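Binary enterotoxin of Clostridium perfringens component a (PDB 5H04) probably acts as the enzymatic component of a binary enterotoxin, an ADP-ribosyltransferase that binds NAD(+) and NADH. Local coordinates at residues Ser185-Gly190 / Asp207-Leu212; Tyr91-Glu96 / Met143-Ile148; Pro290-Thr295 / Arg359-Asn364. All coordinates share one frame; numbering follows the deposited sequence.

Contact 1: residues Ser185-Gly190 / Asp207-Leu212; sequences SLKATG and DLIKQL
Two partners hold Ser-185 OG: Gln-211 NE2, which donates to it at 2.9 Å, and a water that is hydrogen-bonded to the hydroxyl and accepts from Gln-211 N. The N-H...O angle of 161° and the position of the hydroxyl, only 14° out of the amide plane, show a well-directed bond. The rotation of Gln-211 is further fixed because its OE1 accepts from His-361 ND1, its stronger polar link. On the face it shares with Ile-209, Ser-185 holds OG beside its own backbone N (chi1 -56°), which directs the hydroxyl to Gln-211; its CB lies 4.0 Å from Ile-209 CG1.

The backbones form an antiparallel ladder. Ser-185/Ile-209 and Lys-187/Asp-207 are hydrogen-bonded pairs, each closed by two N-H...O bonds, and Asp-207 N to Lys-187 O, at 2.8 Å, is the shortest of the four. Between them, Leu-186 and Leu-208 form a non-hydrogen-bonded pair with side chains on the other face.

Farther along, Thr-189 CG2 meets the Asp-207 carboxylate, 3.7 Å from Asp-207 CG, the two side chains crossing at about a right angle. Water links the polar ends: one molecule donates to Asp-207 OD1 and bonds Thr-189 OG1, another donates to Asp-207 OD2 and weakly accepts from Lys-187 NZ. Lys-187 NZ and Asp-207 OD2 are 5.4 Å apart, too far for a direct salt bridge.

A classic beta bulge follows in the hairpin of strands 185-196 and 199-209, in which Thr-189 and Gly-190 together oppose the single residue Asp-205, each through a backbone hydrogen bond. Strand 132-134 flanks this hairpin beyond 185-196, bonding Leu-186 through Phe-133, while strand 154-160 lies beyond 199-209 and receives Leu-208 against Leu-158 and Leu-160.

Contact 2: residues Tyr91-Glu96 / Met143-Ile148; sequences YVYYYE and MTEPDI
Tyr-93 and Tyr-95 both carry CG beside the backbone N and anti to the carbonyl carbon (chi1 -59° and -72°), and from these rotamers their rings meet the irregular segment 143-148. The backbone passes over one face of Tyr-93: Glu-145 N stands 3.5 Å above the ring plane, over its centre, and Thr-144 C lies nearer the rim. Met-143 O is instead at the ring edge, 3.7 Å from Tyr-93 CE1. Glu-145 CB touches Tyr-93 CE2 at 3.9 Å, but the carboxylate leads away, its plane 65° from that of the ring.

Strand 90-96 is an outermost strand of the five-stranded mixed sheet, paired with strand 154-160 on one side. The loop between strands 139-141 and 154-160 returns along its other side, running in roughly the same direction as the strand. No direct backbone hydrogen bond joins the two segments; a water donates to both Tyr-91 O and Met-143 O.

Pro-146 packs between the tyrosines, with CD 4.0 Å from Tyr-93 CB and CB 3.4 Å from Tyr-95 CE2. Beyond it, Ile-148 CD1 reaches Tyr-95 CE2 at 4.1 Å, while Tyr-95 OH donates a weak hydrogen bond to Ile-148 O at 2.9 Å. Tyr-93 OH is hydrogen-bonded to Asp-9, and its ring also stacks with His-157.

Contact 3: residues Pro290-Thr295 / Arg359-Asn364; sequences PEDIIT and RLHLPN
Ile-293 with Leu-362 and Thr-295 with Leu-360 are antiparallel hydrogen-bonded pairs with two bonds each, and Ile-294/His-361 is the non-hydrogen-bonded pair between them; the strand axes approach to 4.8 Å. Leu-360 N to Thr-295 O is short and nearly straight (2.8 Å, 174° at the hydrogen). Strands 293-299 and 356-362 form one edge of the five-stranded sheet in the C-terminal ADP-ribosyltransferase region, and 293-299 leads on to Arg-297, which binds NADH; the Thr-295 side chain is about 9 Å from the bound dinucleotide.

A polar side chain prolongs the ladder beyond the strands. Asp-292 OD1 accepts from Asn-364 N at 2.8 Å, using the lone pair directed away from OD2. With CG beside its backbone N (chi1 -66°), Asp-292 also brings OD2 to the edge of the His-361 ring, 3.6 Å from His-361 CE1; carboxylate and ring planes are 67° apart.

Apolar contacts occupy both faces. Ile-293 and Leu-362 lie side by side, CG2 of Ile-293 being 3.9 Å from CB of Leu-362. On the other face, Ile-294 CG2 touches Arg-359 CG at 3.7 Å, and Arg-359 carries its guanidinium on to salt bridges with Asp-415 and Asp-136.

His-361 ND1 is hydrogen-bonded to Gln-211 OE1, which helps fix the ring, and the Asp-292 carboxylate at its CE1 edge, though not hydrogen-bonded to it, would tend to stabilise a protonated imidazole.

How the contacts relate
From the N terminus the contacts come in series, and none nests in or crosses another. Contact 2 closes first, bringing the loop 143-148 back to strand 90-96 over 46 intervening residues. Contact 1 follows with a short hairpin closure of 16 residues, touching contact 2 where Leu-186 CD1 packs 3.3 Å from Tyr-94 OH; both reach the N-terminal five-stranded sheet, contact 2 through strand 90-96 and contact 1 through the hairpin. Contact 3 spans 63 residues and joins two strands of the second sheet, which repeats the 1-3-5-4-2 strand order. The two halves meet between contacts 1 and 3, where Leu-212 O probably accepts from Ile-294 N at 2.9 Å. Contacts 2 and 3 do not touch.

Contact 1: residues Ser185-Gly190 / Asp207-Leu212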
# COMPACT_ATOMS: atom_id res chain seq x y z
N SER A 185 4.34 -6.66 0.16
CA SER A 185 2.91 -6.80 -0.05
C SER A 185 2.56 -8.28 -0.06
O SER A 185 3.42 -9.14 -0.23
CB SER A 185 2.46 -6.15 -1.38
OG SER A 185 2.82 -4.78 -1.45
N LEU A 186 1.28 -8.57 0.14
CA LEU A 186 0.79 -9.94 0.21
C LEU A 186 -0.04 -10.23 -1.03
O LEU A 186 -0.90 -9.43 -1.41
CB LEU A 186 -0.02 -10.16 1.51
CG LEU A 186 -0.69 -11.50 1.82
CD1 LEU A 186 -0.91 -11.67 3.35
CD2 LEU A 186 -2.01 -11.66 1.07
N LYS A 187 0.20 -11.39 -1.63
CA LYS A 187 -0.53 -11.84 -2.81
C LYS A 187 -1.06 -13.23 -2.51
O LYS A 187 -0.28 -14.17 -2.29
CB LYS A 187 0.37 -11.84 -4.05
CG LYS A 187 -0.20 -12.52 -5.29
CD LYS A 187 0.68 -12.23 -6.52
CE LYS A 187 0.49 -13.24 -7.65
NZ LYS A 187 1.79 -13.63 -8.31
N ALA A 188 -2.38 -13.36 -2.45
CA ALA A 188 -2.97 -14.63 -2.06
C ALA A 188 -2.73 -15.69 -3.15
O ALA A 188 -2.79 -15.40 -4.35
CB ALA A 188 -4.47 -14.45 -1.80
N THR A 189 -2.44 -16.91 -2.70
CA THR A 189 -2.20 -18.05 -3.56
C THR A 189 -3.15 -19.21 -3.29
O THR A 189 -3.06 -20.24 -3.98
CB THR A 189 -0.76 -18.55 -3.38
OG1 THR A 189 -0.58 -18.95 -2.00
CG2 THR A 189 0.24 -17.43 -3.74
N GLY A 190 -4.03 -19.10 -2.29
CA GLY A 190 -4.96 -20.18 -2.00
C GLY A 190 -5.80 -19.84 -0.79
O GLY A 190 -5.46 -18.97 0.02
N ASP A 207 1.91 -15.37 -0.98
CA ASP A 207 3.32 -15.05 -1.21
C ASP A 207 3.64 -13.64 -0.73
O ASP A 207 2.84 -12.71 -0.92
CB ASP A 207 3.70 -15.12 -2.70
CG ASP A 207 3.79 -16.55 -3.22
OD1 ASP A 207 3.77 -17.52 -2.43
OD2 ASP A 207 3.91 -16.70 -4.46
N LEU A 208 4.85 -13.47 -0.19
CA LEU A 208 5.39 -12.14 0.06
C LEU A 208 6.03 -11.62 -1.22
O LEU A 208 6.95 -12.25 -1.76
CB LEU A 208 6.41 -12.18 1.20
CG LEU A 208 6.91 -10.79 1.65
CD1 LEU A 208 6.15 -10.35 2.89
CD2 LEU A 208 8.41 -10.78 1.93
N ILE A 209 5.55 -10.48 -1.73
CA ILE A 209 6.04 -9.91 -2.98
C ILE A 209 6.49 -8.47 -2.73
O ILE A 209 6.12 -7.83 -1.74
CB ILE A 209 4.98 -9.96 -4.11
CG1 ILE A 209 3.84 -8.99 -3.82
CG2 ILE A 209 4.46 -11.38 -4.29
CD1 ILE A 209 3.00 -8.62 -5.03
N LYS A 210 7.29 -7.94 -3.64
CA LYS A 210 7.78 -6.56 -3.49
C LYS A 210 7.38 -5.77 -4.73
O LYS A 210 7.87 -6.05 -5.82
CB LYS A 210 9.30 -6.54 -3.26
CG LYS A 210 9.85 -5.13 -2.97
CD LYS A 210 11.27 -5.19 -2.42
CE LYS A 210 11.88 -3.80 -2.28
NZ LYS A 210 11.10 -2.91 -1.37
N GLN A 211 6.46 -4.83 -4.56
CA GLN A 211 6.01 -3.95 -5.63
C GLN A 211 6.89 -2.71 -5.71
O GLN A 211 7.38 -2.22 -4.69
CB GLN A 211 4.57 -3.48 -5.40
CG GLN A 211 3.59 -4.57 -5.05
CD GLN A 211 2.17 -4.07 -5.11
OE1 GLN A 211 1.59 -3.91 -6.19
NE2 GLN A 211 1.60 -3.76 -3.93
N LEU A 212 7.06 -2.19 -6.92
CA LEU A 212 7.74 -0.92 -7.10
C LEU A 212 6.90 0.20 -6.50
O LEU A 212 5.75 0.41 -6.89
CB LEU A 212 8.01 -0.67 -8.58
CG LEU A 212 8.84 0.56 -8.94
CD1 LEU A 212 10.21 0.49 -8.30
CD2 LEU A 212 8.95 0.66 -10.46
O HOH W 1 5.34 -4.00 -1.85
O HOH W 2 2.83 -16.52 -6.97
O HOH W 3 2.02 -19.23 -1.18

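Contact 2: residues Tyr91-Glu96 / Met143-Ile148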
# COMPACT_ATOMS: atom_id res chain seq x y z
N TYR A 91 8.20 -20.50 5.06
CA TYR A 91 6.79 -20.27 5.34
C TYR A 91 6.63 -19.80 6.77
O TYR A 91 7.26 -20.34 7.69
CB TYR A 91 5.98 -21.55 5.12
CG TYR A 91 5.86 -22.00 3.67
CD1 TYR A 91 6.85 -22.77 3.07
CD2 TYR A 91 4.74 -21.67 2.90
CE1 TYR A 91 6.74 -23.19 1.74
CE2 TYR A 91 4.62 -22.09 1.58
CZ TYR A 91 5.62 -22.85 1.00
OH TYR A 91 5.50 -23.27 -0.32
N VAL A 92 5.77 -18.79 6.98
CA VAL A 92 5.52 -18.23 8.31
C VAL A 92 4.01 -18.14 8.53
O VAL A 92 3.20 -18.29 7.62
CB VAL A 92 6.17 -16.84 8.50
CG1 VAL A 92 7.70 -16.96 8.48
CG2 VAL A 92 5.67 -15.82 7.44
N TYR A 93 3.64 -17.84 9.77
CA TYR A 93 2.25 -17.91 10.21
C TYR A 93 1.89 -16.69 11.04
O TYR A 93 2.72 -16.19 11.80
CB TYR A 93 1.99 -19.18 11.05
CG TYR A 93 2.30 -20.47 10.33
CD1 TYR A 93 3.61 -20.93 10.21
CD2 TYR A 93 1.28 -21.23 9.76
CE1 TYR A 93 3.90 -22.11 9.54
CE2 TYR A 93 1.56 -22.43 9.10
CZ TYR A 93 2.88 -22.86 8.99
OH TYR A 93 3.17 -24.02 8.33
N TYR A 94 0.66 -16.20 10.88
CA TYR A 94 0.11 -15.22 11.81
C TYR A 94 -1.40 -15.17 11.64
O TYR A 94 -1.90 -15.27 10.53
CB TYR A 94 0.72 -13.82 11.60
CG TYR A 94 0.52 -13.19 10.23
CD1 TYR A 94 1.39 -13.49 9.18
CD2 TYR A 94 -0.50 -12.28 10.00
CE1 TYR A 94 1.23 -12.90 7.93
CE2 TYR A 94 -0.67 -11.69 8.75
CZ TYR A 94 0.20 -12.01 7.72
OH TYR A 94 0.05 -11.43 6.48
N TYR A 95 -2.11 -15.02 12.76
CA TYR A 95 -3.54 -14.72 12.69
C TYR A 95 -3.76 -13.27 12.25
O TYR A 95 -2.95 -12.39 12.56
CB TYR A 95 -4.20 -14.94 14.05
CG TYR A 95 -4.36 -16.39 14.48
CD1 TYR A 95 -5.22 -17.24 13.81
CD2 TYR A 95 -3.67 -16.88 15.59
CE1 TYR A 95 -5.38 -18.57 14.22
CE2 TYR A 95 -3.83 -18.19 16.01
CZ TYR A 95 -4.68 -19.03 15.33
OH TYR A 95 -4.83 -20.34 15.76
N GLU A 96 -4.87 -13.02 11.56
CA GLU A 96 -5.10 -11.72 10.94
C GLU A 96 -6.57 -11.32 11.02
O GLU A 96 -7.47 -12.17 11.04
CB GLU A 96 -4.66 -11.74 9.46
CG GLU A 96 -4.74 -10.37 8.72
CD GLU A 96 -3.82 -9.32 9.33
OE1 GLU A 96 -2.80 -8.97 8.69
OE2 GLU A 96 -4.12 -8.85 10.44
N MET A 143 6.84 -18.92 13.55
CA MET A 143 7.49 -19.92 12.71
C MET A 143 6.67 -21.18 12.48
O MET A 143 6.99 -21.94 11.56
CB MET A 143 8.83 -20.32 13.33
CG MET A 143 9.81 -19.16 13.45
SD MET A 143 11.38 -19.73 14.11
CE MET A 143 10.94 -20.08 15.82
N THR A 144 5.66 -21.43 13.30
CA THR A 144 4.89 -22.66 13.24
C THR A 144 3.40 -22.34 13.31
O THR A 144 2.99 -21.28 13.80
CB THR A 144 5.27 -23.63 14.39
OG1 THR A 144 5.19 -22.94 15.64
CG2 THR A 144 6.69 -24.16 14.20
N GLU A 145 2.60 -23.28 12.83
CA GLU A 145 1.15 -23.15 12.90
C GLU A 145 0.71 -22.96 14.34
O GLU A 145 1.05 -23.79 15.20
CB GLU A 145 0.48 -24.38 12.30
CG GLU A 145 -1.03 -24.23 12.22
CD GLU A 145 -1.73 -25.56 11.98
OE1 GLU A 145 -1.63 -26.10 10.86
OE2 GLU A 145 -2.37 -26.08 12.94
N PRO A 146 -0.04 -21.91 14.66
CA PRO A 146 -0.42 -21.68 16.07
C PRO A 146 -1.23 -22.85 16.63
O PRO A 146 -1.98 -23.50 15.90
CB PRO A 146 -1.25 -20.40 15.99
CG PRO A 146 -0.71 -19.68 14.78
CD PRO A 146 -0.43 -20.78 13.79
N ASP A 147 -1.06 -23.11 17.92
CA ASP A 147 -1.72 -24.18 18.65
C ASP A 147 -2.67 -23.58 19.69
O ASP A 147 -3.13 -24.27 20.61
CB ASP A 147 -0.64 -25.09 19.27
CG ASP A 147 -1.24 -26.25 20.09
OD1 ASP A 147 -2.39 -26.67 19.77
OD2 ASP A 147 -0.57 -26.76 21.02
N ILE A 148 -2.98 -22.29 19.55
CA ILE A 148 -3.74 -21.50 20.52
C ILE A 148 -4.87 -20.78 19.81
O ILE A 148 -4.82 -20.50 18.61
CB ILE A 148 -2.84 -20.49 21.29
CG1 ILE A 148 -1.97 -19.62 20.36
CG2 ILE A 148 -1.95 -21.22 22.25
CD1 ILE A 148 -2.58 -18.28 19.96
O HOH W 4 8.18 -22.52 9.09

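Contact 3: residues Pro290-Thr295 / Arg359-Asn364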
# COMPACT_ATOMS: atom_id res chain seq x y z
N PRO A 290 5.45 0.23 -17.99
CA PRO A 290 6.27 -0.95 -18.32
C PRO A 290 6.37 -1.99 -17.21
O PRO A 290 6.87 -3.10 -17.48
CB PRO A 290 7.65 -0.34 -18.59
CG PRO A 290 7.68 0.89 -17.68
CD PRO A 290 6.26 1.44 -17.75
N GLU A 291 5.95 -1.66 -15.99
CA GLU A 291 5.92 -2.61 -14.88
C GLU A 291 4.93 -2.11 -13.84
O GLU A 291 4.70 -0.90 -13.73
CB GLU A 291 7.31 -2.77 -14.24
CG GLU A 291 7.83 -1.50 -13.59
CD GLU A 291 9.29 -1.59 -13.20
OE1 GLU A 291 9.66 -2.53 -12.47
OE2 GLU A 291 10.06 -0.73 -13.65
N ASP A 292 4.33 -3.04 -13.10
CA ASP A 292 3.44 -2.68 -12.00
C ASP A 292 4.10 -1.64 -11.10
O ASP A 292 5.27 -1.78 -10.73
CB ASP A 292 3.09 -3.91 -11.14
CG ASP A 292 2.28 -4.97 -11.87
OD1 ASP A 292 1.77 -4.77 -13.00
OD2 ASP A 292 2.15 -6.06 -11.26
N ILE A 293 3.36 -0.59 -10.74
CA ILE A 293 3.90 0.47 -9.91
C ILE A 293 2.79 1.01 -9.01
O ILE A 293 1.61 1.01 -9.38
CB ILE A 293 4.53 1.60 -10.77
CG1 ILE A 293 5.30 2.61 -9.90
CG2 ILE A 293 3.44 2.31 -11.61
CD1 ILE A 293 6.16 3.63 -10.70
N ILE A 294 3.18 1.47 -7.82
CA ILE A 294 2.26 2.17 -6.93
C ILE A 294 2.36 3.66 -7.20
O ILE A 294 3.46 4.22 -7.23
CB ILE A 294 2.59 1.86 -5.45
CG1 ILE A 294 2.51 0.35 -5.18
CG2 ILE A 294 1.69 2.68 -4.51
CD1 ILE A 294 1.23 -0.32 -5.66
N THR A 295 1.21 4.32 -7.36
CA THR A 295 1.20 5.78 -7.46
C THR A 295 0.17 6.32 -6.47
O THR A 295 -0.59 5.55 -5.87
CB THR A 295 0.89 6.29 -8.88
OG1 THR A 295 -0.46 5.96 -9.24
CG2 THR A 295 1.85 5.69 -9.89
N ARG A 359 -3.82 5.21 -2.85
CA ARG A 359 -2.59 4.42 -3.00
C ARG A 359 -2.93 3.39 -4.06
O ARG A 359 -3.56 2.37 -3.76
CB ARG A 359 -2.16 3.76 -1.68
CG ARG A 359 -0.88 2.92 -1.84
CD ARG A 359 -0.12 2.74 -0.52
NE ARG A 359 -0.86 1.94 0.44
CZ ARG A 359 -0.44 1.73 1.68
NH1 ARG A 359 0.71 2.27 2.08
NH2 ARG A 359 -1.17 1.00 2.51
N LEU A 360 -2.53 3.64 -5.30
CA LEU A 360 -3.09 2.96 -6.47
C LEU A 360 -2.10 1.96 -7.03
O LEU A 360 -0.97 2.32 -7.38
CB LEU A 360 -3.49 3.98 -7.54
CG LEU A 360 -3.99 3.45 -8.88
CD1 LEU A 360 -5.36 2.81 -8.77
CD2 LEU A 360 -4.01 4.58 -9.91
N HIS A 361 -2.53 0.71 -7.13
CA HIS A 361 -1.79 -0.27 -7.91
C HIS A 361 -2.06 0.02 -9.38
O HIS A 361 -3.19 -0.18 -9.85
CB HIS A 361 -2.18 -1.69 -7.53
CG HIS A 361 -1.56 -2.72 -8.42
ND1 HIS A 361 -0.39 -3.37 -8.10
CD2 HIS A 361 -1.92 -3.18 -9.64
CE1 HIS A 361 -0.06 -4.20 -9.07
NE2 HIS A 361 -0.98 -4.10 -10.02
N LEU A 362 -1.03 0.47 -10.10
CA LEU A 362 -1.12 0.83 -11.51
C LEU A 362 -0.47 -0.27 -12.34
O LEU A 362 0.76 -0.38 -12.36
CB LEU A 362 -0.41 2.17 -11.75
CG LEU A 362 -0.42 2.74 -13.17
CD1 LEU A 362 -1.85 2.92 -13.65
CD2 LEU A 362 0.34 4.08 -13.23
N PRO A 363 -1.24 -1.11 -13.02
CA PRO A 363 -0.66 -2.31 -13.62
C PRO A 363 0.22 -2.02 -14.82
O PRO A 363 0.03 -1.04 -15.56
CB PRO A 363 -1.88 -3.14 -14.03
CG PRO A 363 -2.99 -2.60 -13.27
CD PRO A 363 -2.71 -1.14 -13.05
N ASN A 364 1.20 -2.90 -15.00
CA ASN A 364 1.85 -3.09 -16.28
C ASN A 364 0.80 -3.08 -17.39
O ASN A 364 -0.21 -3.78 -17.31
CB ASN A 364 2.60 -4.42 -16.25
CG ASN A 364 3.41 -4.69 -17.51
OD1 ASN A 364 3.23 -4.06 -18.54
ND2 ASN A 364 4.34 -5.63 -17.40